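Local coordinates for histidine kinase (Paraburkholderia phymatum, PDB 6NB0), which probably acts as a sensor kinase that autophosphorylates on histidine, moving a phosphate from ATP to a protein histidine side chain in a phosphorelay, at residues V184-E189 against W249-C254. Residues are numbered along the deposited sequence; the frame is centred on the assembly and turned at random.
Sequences VTFAVE and WVLALC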
# COMPACT_ATOMS: atom_id res chain seq x y z
N VAL A 184 8.96 5.36 14.74
CA VAL A 184 8.91 4.74 16.07
C VAL A 184 8.64 3.24 15.98
O VAL A 184 9.26 2.44 16.70
CB VAL A 184 7.85 5.44 16.96
CG1 VAL A 184 7.87 4.83 18.39
CG2 VAL A 184 8.12 6.99 17.03
N THR A 185 7.69 2.83 15.14
CA THR A 185 7.35 1.41 15.04
C THR A 185 8.55 0.57 14.61
O THR A 185 8.76 -0.55 15.11
CB THR A 185 6.19 1.24 14.05
OG1 THR A 185 5.02 1.89 14.59
CG2 THR A 185 5.86 -0.23 13.82
N PHE A 186 9.34 1.07 13.67
CA PHE A 186 10.53 0.33 13.25
C PHE A 186 11.46 0.07 14.43
O PHE A 186 11.98 -1.05 14.61
CB PHE A 186 11.26 1.10 12.14
CG PHE A 186 12.51 0.39 11.64
CD1 PHE A 186 13.73 0.59 12.25
CD2 PHE A 186 12.43 -0.51 10.58
CE1 PHE A 186 14.87 -0.10 11.81
CE2 PHE A 186 13.55 -1.20 10.13
CZ PHE A 186 14.77 -0.99 10.74
N ALA A 187 11.72 1.11 15.23
CA ALA A 187 12.60 0.95 16.38
C ALA A 187 12.02 -0.05 17.36
O ALA A 187 12.75 -0.91 17.88
CB ALA A 187 12.82 2.32 17.05
N VAL A 188 10.70 -0.01 17.57
CA VAL A 188 10.04 -0.97 18.45
C VAL A 188 10.21 -2.38 17.91
O VAL A 188 10.54 -3.31 18.66
CB VAL A 188 8.55 -0.61 18.63
CG1 VAL A 188 7.81 -1.74 19.36
CG2 VAL A 188 8.44 0.72 19.42
N GLU A 189 10.01 -2.57 16.59
CA GLU A 189 10.17 -3.90 16.00
C GLU A 189 11.58 -4.42 16.21
O GLU A 189 11.80 -5.63 16.39
CB GLU A 189 9.83 -3.88 14.51
CG GLU A 189 8.32 -3.76 14.19
CD GLU A 189 7.62 -5.12 14.19
OE1 GLU A 189 8.09 -6.04 14.88
OE2 GLU A 189 6.58 -5.25 13.51
N TRP A 249 14.39 -1.36 3.06
CA TRP A 249 13.27 -1.01 2.18
C TRP A 249 12.06 -0.54 2.97
O TRP A 249 11.33 0.36 2.54
CB TRP A 249 12.86 -2.21 1.34
CG TRP A 249 13.88 -2.67 0.39
CD1 TRP A 249 15.08 -2.07 0.10
CD2 TRP A 249 13.79 -3.83 -0.44
NE1 TRP A 249 15.75 -2.80 -0.87
CE2 TRP A 249 14.98 -3.89 -1.21
CE3 TRP A 249 12.83 -4.84 -0.60
CZ2 TRP A 249 15.22 -4.91 -2.14
CZ3 TRP A 249 13.08 -5.85 -1.53
CH2 TRP A 249 14.27 -5.88 -2.28
N VAL A 250 11.84 -1.14 4.14
CA VAL A 250 10.62 -0.86 4.87
C VAL A 250 10.56 0.59 5.34
O VAL A 250 9.47 1.08 5.65
CB VAL A 250 10.46 -1.84 6.05
CG1 VAL A 250 11.49 -1.56 7.15
CG2 VAL A 250 9.04 -1.78 6.63
N LEU A 251 11.69 1.31 5.39
CA LEU A 251 11.68 2.70 5.84
C LEU A 251 11.39 3.68 4.70
O LEU A 251 11.49 4.90 4.90
CB LEU A 251 13.01 3.04 6.54
CG LEU A 251 13.13 2.38 7.92
CD1 LEU A 251 14.55 2.41 8.50
CD2 LEU A 251 12.13 2.97 8.93
N ALA A 252 11.07 3.17 3.52
CA ALA A 252 10.85 4.01 2.35
C ALA A 252 9.87 5.15 2.64
O ALA A 252 10.06 6.27 2.15
CB ALA A 252 10.33 3.14 1.21
N LEU A 253 8.80 4.87 3.40
CA LEU A 253 7.82 5.92 3.68
C LEU A 253 8.46 7.12 4.39
O LEU A 253 8.20 8.27 4.03
CB LEU A 253 6.66 5.36 4.51
CG LEU A 253 5.40 6.25 4.60
CD1 LEU A 253 4.17 5.40 4.89
CD2 LEU A 253 5.53 7.29 5.68
N CYS A 254 9.28 6.87 5.42
CA CYS A 254 10.01 7.96 6.08
C CYS A 254 10.84 8.78 5.09
O CYS A 254 10.82 10.01 5.11
CB CYS A 254 10.93 7.40 7.17
SG CYS A 254 10.03 6.46 8.43
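The Phe186 ring meets Leu251 with a face and Val250 with an edge, a division of one aromatic surface that lets a phenylalanine on helix 173-189 pack against the 3-10 turn leading into helix 252-260. Over the face, Leu251 CD1 sits 3.9 Å from the Phe186 ring centroid, only 4° off the ring normal, a nearly ideal CH-pi contact. The other branch, Leu251 CD2, lies beside the CB-CG bond, 3.8 Å from Phe186 CG. Val250 comes in near the ring plane, its CG1 3.6 Å from Phe186 CE2, which probably limits ring rotation. Phe186 reaches across because its CG is anti to the backbone N (chi1 -180°), while chi2 of -88° turns the ring face to Leu251. No hydrogen bond crosses this buried, wholly apolar junction. Within 249-254, Ala252 N bonds to Trp249 O, fixing the short turn that presents Val250 and places Leu251 at the N-cap. Gln267 touches both Phe186 and Leu251, and Phe270 also packs on Phe186. The contact thus joins the C-terminal end of helix 173-189 to the start of helix 252-260, beside strand 264-267 of the mixed sheet, in an alpha/beta sandwich consistent with the ATP-binding catalytic domain of histidine kinases.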